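Local coordinates for pullulanase (Bacillus acidopullulyticus, PDB 2WAN), which catalyses the hydrolysis of alpha-1,6-glucosidic linkages in pullulan and in branched starch polysaccharides, at residues 119-122 and 123-126; 802-805 and 806-809; 811-814 and 815-819. All blocks are in the same frame, centred on the assembly; numbering follows the deposited sequence.

Interaction 1: 119-122 and 123-126; sequences LDDE and KTVL
L119 and V125 face each other across a tight two-residue hairpin whose strands, 114-121 and 124-129, are joined by a type I turn from D121 to T124. They form an antiparallel non-hydrogen-bonded pair, and their side chains slant across one another, CD1 of L119 reaching CG2 of V125 at 3.9 Å. Both branched apolar residues are buried on one face of the sheet, where I300 of strand 295-302 touches the two of them. On the other face D121 and T124 form the next pair, their side chains coming close at D121 CB and T124 OG1 (3.6 Å). A water joins their polar ends, giving a proton to D121 OD1 and lying 2.8 Å from T124 OG1. The other oxygen of D121, OD2, takes the amide of the next residue, E122, at 2.7 Å on its anti side, which fixes the rotation of the carboxylate at the turn. Between the two pairs D120 is the extra residue of a beta bulge: T124 O receives D120 N at 2.9 Å and, weakly, D121 N. D120 holds CG anti to its carbonyl carbon (chi1 -80°), and its OD2 lies across L126, 3.6 Å from CB. That carboxylate is spoken for elsewhere, by a salt bridge to R303 and the amide of N304. At the turn E122 and K123 run side by side in the same direction, but E122 OE1 and K123 NZ stay 4.4 Å apart, beyond a salt bridge. Chemically, the hairpin separates leucine and valine in the interior from a water-bridged acid and hydroxyl, while its bulge turns an aspartate to a neighbouring arginine, whose charge probably stabilises the carboxylate as an anion.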
loop_
_atom_site.group_PDB
_atom_site.type_symbol
_atom_site.label_atom_id
_atom_site.label_comp_id
_atom_site.label_asym_id
_atom_site.label_seq_id
_atom_site.Cartn_x
_atom_site.Cartn_y
_atom_site.Cartn_z
ATOM N N LEU A 119 16.779 -22.166 4.630
ATOM C CA LEU A 119 17.806 -22.146 3.614
ATOM C C LEU A 119 17.660 -20.811 2.883
ATOM O O LEU A 119 16.755 -20.637 2.047
ATOM C CB LEU A 119 17.647 -23.353 2.670
ATOM C CG LEU A 119 18.729 -23.623 1.618
ATOM C CD1 LEU A 119 20.107 -23.919 2.275
ATOM C CD2 LEU A 119 18.305 -24.775 0.698
ATOM N N ASP A 120 18.529 -19.858 3.224
ATOM C CA ASP A 120 18.398 -18.477 2.730
ATOM C C ASP A 120 19.335 -18.122 1.595
ATOM O O ASP A 120 19.265 -17.022 1.054
ATOM C CB ASP A 120 18.535 -17.456 3.874
ATOM C CG ASP A 120 17.254 -17.300 4.679
ATOM O OD1 ASP A 120 16.140 -17.532 4.135
ATOM O OD2 ASP A 120 17.350 -16.934 5.869
ATOM N N ASP A 121 20.232 -19.045 1.242
ATOM C CA ASP A 121 21.066 -18.915 0.048
ATOM C C ASP A 121 21.407 -20.344 -0.379
ATOM O O ASP A 121 21.056 -21.292 0.315
ATOM C CB ASP A 121 22.337 -18.095 0.336
ATOM C CG ASP A 121 22.909 -17.416 -0.903
ATOM O OD1 ASP A 121 23.545 -16.351 -0.746
ATOM O OD2 ASP A 121 22.729 -17.918 -2.038
ATOM N N GLU A 122 22.065 -20.500 -1.516
ATOM C CA GLU A 122 22.396 -21.837 -2.008
ATOM C C GLU A 122 23.158 -22.680 -0.972
ATOM O O GLU A 122 22.885 -23.868 -0.821
ATOM C CB GLU A 122 23.135 -21.777 -3.347
ATOM C CG GLU A 122 24.483 -21.099 -3.320
ATOM C CD GLU A 122 25.407 -21.612 -4.410
ATOM O OE1 GLU A 122 25.268 -22.787 -4.817
ATOM O OE2 GLU A 122 26.274 -20.836 -4.861
ATOM N N LYS A 123 24.064 -22.043 -0.228
ATOM C CA LYS A 123 24.865 -22.744 0.783
ATOM C C LYS A 123 24.803 -22.090 2.171
ATOM O O LYS A 123 25.765 -22.173 2.943
ATOM C CB LYS A 123 26.325 -22.842 0.316
ATOM C CG LYS A 123 26.543 -23.620 -0.980
ATOM C CD LYS A 123 27.975 -23.436 -1.482
ATOM C CE LYS A 123 28.242 -24.241 -2.735
ATOM N NZ LYS A 123 29.375 -23.673 -3.513
ATOM N N THR A 124 23.678 -21.444 2.493
ATOM C CA THR A 124 23.527 -20.733 3.768
ATOM C C THR A 124 22.241 -21.112 4.486
ATOM O O THR A 124 21.141 -21.020 3.913
ATOM C CB THR A 124 23.578 -19.200 3.580
ATOM O OG1 THR A 124 24.783 -18.833 2.901
ATOM C CG2 THR A 124 23.504 -18.472 4.922
ATOM N N VAL A 125 22.385 -21.535 5.738
ATOM C CA VAL A 125 21.259 -21.862 6.603
ATOM C C VAL A 125 21.220 -20.897 7.787
ATOM O O VAL A 125 22.259 -20.624 8.411
ATOM C CB VAL A 125 21.318 -23.326 7.119
ATOM C CG1 VAL A 125 20.241 -23.595 8.163
ATOM C CG2 VAL A 125 21.198 -24.309 5.957
ATOM N N LEU A 126 20.026 -20.370 8.068
ATOM C CA LEU A 126 19.786 -19.515 9.227
ATOM C C LEU A 126 19.000 -20.304 10.259
ATOM O O LEU A 126 17.837 -20.636 10.038
ATOM C CB LEU A 126 19.021 -18.240 8.816
ATOM C CG LEU A 126 18.659 -17.272 9.954
ATOM C CD1 LEU A 126 19.869 -16.414 10.310
ATOM C CD2 LEU A 126 17.485 -16.374 9.576
HETATM O O HOH W 1 24.616 -16.213 1.989
#

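Interaction 2: 802-805 and 806-809; sequences FDWS and RKAQ
D803 O accepts the amide of R806 at 3.1 Å, closing the turn by which segment 802-805 enters helix 805-809. The donor stands 42° out of the carbonyl plane, so the bond is not made on a lone pair. This is a capped helix start, in the part of the chain that follows the eighth strand, 773-777, of the alpha-amylase-type (beta/alpha)8 barrel. W804 O then takes K807 N weakly, and a regular helical bond follows from Q809 N to S805 O at 2.9 Å. Aspartate suits the position before the helix because its short carboxylate can reach forward to an amide at the start of the helix: OD1 of D803 accepts S805 N in a weak capping bond, an Asx turn, and receives the hydroxyl of S805 more closely, at 2.7 Å on its syn side. N448 ND2 also donates to this oxygen. D803 OD2 is turned to R806, whose chain crosses it at about a right angle, with CG at 3.8 Å. The guanidinium does not reach the acid directly; a bend at chi3 (77°) carries it to where NH1 donates to a water that in turn donates to OD2. The planes of the two charged groups lie 52° apart, and NE of R806 is held by L783 O. On the inner side W804 is buried, F802 CB lying over one face of the indole and K807 CD at its edge, near its plane; F443 O takes the indole NH. K807 stays fully extended, and this extension brings NZ to K472 O, S477 OG and E480 in the interior. One turn of helix is also spanned by water, a single molecule donating to S805 OG and to Q809 OE1, each at 2.8 Å.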
loop_
_atom_site.group_PDB
_atom_site.type_symbol
_atom_site.label_atom_id
_atom_site.label_comp_id
_atom_site.label_asym_id
_atom_site.label_seq_id
_atom_site.Cartn_x
_atom_site.Cartn_y
_atom_site.Cartn_z
ATOM N N PHE A 802 -25.968 3.564 1.129
ATOM C CA PHE A 802 -26.409 4.866 0.629
ATOM C C PHE A 802 -27.923 4.952 0.876
ATOM O O PHE A 802 -28.717 4.253 0.231
ATOM C CB PHE A 802 -26.085 5.021 -0.864
ATOM C CG PHE A 802 -24.649 5.389 -1.156
ATOM C CD1 PHE A 802 -23.591 4.864 -0.406
ATOM C CD2 PHE A 802 -24.365 6.245 -2.216
ATOM C CE1 PHE A 802 -22.250 5.217 -0.700
ATOM C CE2 PHE A 802 -23.041 6.588 -2.524
ATOM C CZ PHE A 802 -21.991 6.079 -1.771
ATOM N N ASP A 803 -28.314 5.784 1.852
ATOM C CA ASP A 803 -29.705 6.052 2.138
ATOM C C ASP A 803 -30.032 7.261 1.270
ATOM O O ASP A 803 -29.658 8.402 1.600
ATOM C CB ASP A 803 -29.882 6.353 3.642
ATOM C CG ASP A 803 -31.251 6.943 3.968
ATOM O OD1 ASP A 803 -32.097 7.058 3.067
ATOM O OD2 ASP A 803 -31.484 7.295 5.144
ATOM N N TRP A 804 -30.687 7.007 0.133
ATOM C CA TRP A 804 -30.871 8.045 -0.877
ATOM C C TRP A 804 -31.895 9.112 -0.488
ATOM O O TRP A 804 -31.933 10.167 -1.102
ATOM C CB TRP A 804 -31.204 7.418 -2.241
ATOM C CG TRP A 804 -30.036 6.635 -2.823
ATOM C CD1 TRP A 804 -29.734 5.314 -2.605
ATOM C CD2 TRP A 804 -28.998 7.142 -3.684
ATOM N NE1 TRP A 804 -28.602 4.964 -3.312
ATOM C CE2 TRP A 804 -28.131 6.062 -3.979
ATOM C CE3 TRP A 804 -28.722 8.406 -4.236
ATOM C CZ2 TRP A 804 -26.997 6.200 -4.804
ATOM C CZ3 TRP A 804 -27.588 8.547 -5.068
ATOM C CH2 TRP A 804 -26.749 7.444 -5.346
ATOM N N SER A 805 -32.700 8.848 0.549
ATOM C CA SER A 805 -33.544 9.891 1.127
ATOM C C SER A 805 -32.722 11.079 1.636
ATOM O O SER A 805 -33.235 12.195 1.715
ATOM C CB SER A 805 -34.438 9.349 2.276
ATOM O OG SER A 805 -33.722 9.165 3.480
ATOM N N ARG A 806 -31.462 10.845 1.992
ATOM C CA ARG A 806 -30.627 11.945 2.495
ATOM C C ARG A 806 -30.203 12.898 1.382
ATOM O O ARG A 806 -29.918 14.074 1.626
ATOM C CB ARG A 806 -29.429 11.414 3.269
ATOM C CG ARG A 806 -29.885 10.749 4.572
ATOM C CD ARG A 806 -28.756 10.247 5.403
ATOM N NE ARG A 806 -28.023 11.282 6.151
ATOM C CZ ARG A 806 -28.386 11.807 7.324
ATOM N NH1 ARG A 806 -29.522 11.455 7.939
ATOM N NH2 ARG A 806 -27.591 12.683 7.907
ATOM N N LYS A 807 -30.164 12.405 0.147
ATOM C CA LYS A 807 -29.985 13.340 -0.965
ATOM C C LYS A 807 -31.193 14.272 -1.145
ATOM O O LYS A 807 -31.014 15.446 -1.481
ATOM C CB LYS A 807 -29.643 12.614 -2.277
ATOM C CG LYS A 807 -29.554 13.565 -3.510
ATOM C CD LYS A 807 -29.067 12.818 -4.771
ATOM C CE LYS A 807 -29.025 13.795 -5.940
ATOM N NZ LYS A 807 -28.546 13.079 -7.175
ATOM N N ALA A 808 -32.406 13.763 -0.921
ATOM C CA ALA A 808 -33.588 14.606 -0.956
ATOM C C ALA A 808 -33.544 15.610 0.212
ATOM O O ALA A 808 -33.766 16.814 0.029
ATOM C CB ALA A 808 -34.844 13.743 -0.878
ATOM N N GLN A 809 -33.189 15.099 1.384
ATOM C CA GLN A 809 -33.171 15.904 2.607
ATOM C C GLN A 809 -32.117 17.005 2.555
ATOM O O GLN A 809 -32.340 18.122 3.063
ATOM C CB GLN A 809 -32.891 14.992 3.799
ATOM C CG GLN A 809 -32.859 15.736 5.150
ATOM C CD GLN A 809 -32.838 14.800 6.333
ATOM O OE1 GLN A 809 -32.509 13.616 6.214
ATOM N NE2 GLN A 809 -33.193 15.330 7.503
HETATM O O HOH W 2 -31.838 9.656 6.925
HETATM O O HOH W 3 -33.505 11.071 5.457
#

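Interaction 3: 811-814 and 815-819; sequences KDVF and DYFSS
Charge links K811 and D815, one turn apart, in a salt bridge with NZ 3.5 Å from OD1. CG of K811 is anti to its backbone N (chi1 -169°), and bends at chi2 and chi4 carry the chain over the acid, where CE comes still nearer to OD1, at 3.3 Å. A water accepts from NZ and donates to D815 OD2, bridging the pair a second time. An alanine in place of this lysine would remove NZ, and D815 OD1 would probably be left without its lysine mate and the carboxylate freer to turn. Another water donates to OD2 and to D812 OD1, which probably eases the repulsion between these two acids. The carboxylate also makes a polar contact with the rim of F814: D815 OD1 lies in the ring plane at the edge, 3.7 Å from CD1, with carboxylate and ring planes 75° apart.

The backbone bonds are those of an alpha-helix, from D815, Y816, F817 and S818 back to K811, D812, V813 and F814; F817 N to V813 O is the straightest, at 177°. Helix 811-826 belongs to the catalytic (beta/alpha)8 barrel, where it packs against both helix 753-769 and helix 474-481.

Apolar contact gathers on the inward side. V813 and F817 lie alongside each other, CG1 meeting CE1 of the ring at 3.5 Å, and the ring of F817 also meets that of H764. F814 fills the side near helix 474-481. One polar bond is made on this buried face: serine, small enough for it, lets S818 OG bond to E480 O.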
loop_
_atom_site.group_PDB
_atom_site.type_symbol
_atom_site.label_atom_id
_atom_site.label_comp_id
_atom_site.label_asym_id
_atom_site.label_seq_id
_atom_site.Cartn_x
_atom_site.Cartn_y
_atom_site.Cartn_z
ATOM N N LYS A 811 -30.435 18.212 -0.316
ATOM C CA LYS A 811 -30.196 18.547 -1.713
ATOM C C LYS A 811 -29.344 19.811 -1.862
ATOM O O LYS A 811 -28.538 19.903 -2.781
ATOM C CB LYS A 811 -31.514 18.681 -2.484
ATOM C CG LYS A 811 -31.336 18.757 -4.011
ATOM C CD LYS A 811 -30.774 17.436 -4.562
ATOM C CE LYS A 811 -30.210 17.570 -5.952
ATOM N NZ LYS A 811 -31.044 18.332 -6.888
ATOM N N ASP A 812 -29.510 20.785 -0.965
ATOM C CA ASP A 812 -28.661 21.982 -1.034
ATOM C C ASP A 812 -27.179 21.622 -0.823
ATOM O O ASP A 812 -26.296 22.174 -1.491
ATOM C CB ASP A 812 -29.088 23.027 0.022
ATOM C CG ASP A 812 -30.339 23.772 -0.356
ATOM O OD1 ASP A 812 -30.736 23.737 -1.537
ATOM O OD2 ASP A 812 -30.937 24.404 0.564
ATOM N N VAL A 813 -26.901 20.702 0.105
ATOM C CA VAL A 813 -25.534 20.227 0.319
ATOM C C VAL A 813 -25.018 19.511 -0.934
ATOM O O VAL A 813 -23.922 19.801 -1.419
ATOM C CB VAL A 813 -25.441 19.253 1.494
ATOM C CG1 VAL A 813 -23.985 18.738 1.637
ATOM C CG2 VAL A 813 -25.937 19.949 2.785
ATOM N N PHE A 814 -25.834 18.618 -1.484
ATOM C CA PHE A 814 -25.474 17.939 -2.738
ATOM C C PHE A 814 -25.146 18.955 -3.844
ATOM O O PHE A 814 -24.131 18.821 -4.553
ATOM C CB PHE A 814 -26.610 16.989 -3.176
ATOM C CG PHE A 814 -26.303 16.218 -4.426
ATOM C CD1 PHE A 814 -26.439 16.805 -5.687
ATOM C CD2 PHE A 814 -25.848 14.909 -4.336
ATOM C CE1 PHE A 814 -26.128 16.089 -6.857
ATOM C CE2 PHE A 814 -25.555 14.181 -5.504
ATOM C CZ PHE A 814 -25.694 14.794 -6.764
ATOM N N ASP A 815 -26.001 19.962 -3.996
ATOM C CA ASP A 815 -25.786 21.009 -4.999
ATOM C C ASP A 815 -24.517 21.839 -4.760
ATOM O O ASP A 815 -23.820 22.224 -5.706
ATOM C CB ASP A 815 -27.012 21.908 -5.063
ATOM C CG ASP A 815 -28.228 21.201 -5.681
ATOM O OD1 ASP A 815 -28.089 20.111 -6.300
ATOM O OD2 ASP A 815 -29.332 21.761 -5.553
ATOM N N TYR A 816 -24.222 22.116 -3.494
ATOM C CA TYR A 816 -22.987 22.824 -3.144
ATOM C C TYR A 816 -21.760 22.004 -3.536
ATOM O O TYR A 816 -20.834 22.525 -4.172
ATOM C CB TYR A 816 -22.973 23.176 -1.655
ATOM C CG TYR A 816 -21.808 24.064 -1.266
ATOM C CD1 TYR A 816 -20.578 23.519 -0.889
ATOM C CD2 TYR A 816 -21.950 25.454 -1.255
ATOM C CE1 TYR A 816 -19.503 24.333 -0.550
ATOM C CE2 TYR A 816 -20.891 26.283 -0.902
ATOM C CZ TYR A 816 -19.673 25.722 -0.538
ATOM O OH TYR A 816 -18.613 26.528 -0.198
ATOM N N PHE A 817 -21.733 20.731 -3.135
ATOM C CA PHE A 817 -20.649 19.827 -3.565
ATOM C C PHE A 817 -20.521 19.803 -5.090
ATOM O O PHE A 817 -19.422 19.950 -5.616
ATOM C CB PHE A 817 -20.877 18.402 -3.077
ATOM C CG PHE A 817 -20.409 18.127 -1.664
ATOM C CD1 PHE A 817 -20.963 18.823 -0.574
ATOM C CD2 PHE A 817 -19.494 17.110 -1.409
ATOM C CE1 PHE A 817 -20.575 18.533 0.732
ATOM C CE2 PHE A 817 -19.112 16.803 -0.089
ATOM C CZ PHE A 817 -19.660 17.530 0.980
ATOM N N SER A 818 -21.643 19.627 -5.791
ATOM C CA SER A 818 -21.640 19.556 -7.255
ATOM C C SER A 818 -21.082 20.847 -7.846
ATOM O O SER A 818 -20.267 20.809 -8.770
ATOM C CB SER A 818 -23.056 19.287 -7.789
ATOM O OG SER A 818 -23.079 19.361 -9.213
ATOM N N SER A 819 -21.477 21.991 -7.287
ATOM C CA SER A 819 -21.038 23.283 -7.827
ATOM C C SER A 819 -19.521 23.466 -7.664
ATOM O O SER A 819 -18.862 23.986 -8.572
ATOM C CB SER A 819 -21.791 24.443 -7.151
ATOM O OG SER A 819 -23.162 24.446 -7.540
HETATM O O HOH W 4 -31.617 20.932 -6.923
HETATM O O HOH W 5 -29.644 24.048 -4.163
#

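Interactions 2 and 3 are neighbours in the catalytic barrel, on successive helices, with centres 13 Å apart. They meet where K807 NZ comes 3.4 Å from F814 CZ in a cation-pi contact. Both also reach E480, K807 bonding to the E480 carboxylate and S818 to its backbone carbonyl, so helix 474-481 is a shared neighbour. Interaction 1 belongs to a beta sheet that precedes the catalytic barrel in the chain, on the opposite side of the chain's centre; its own centre is 61 Å from that of interaction 2 and 62 Å from that of interaction 3. Glycerol, probably from the crystallisation liquor, lies about 4 Å from the side chain of Y816 and another about 6 Å from that of D120.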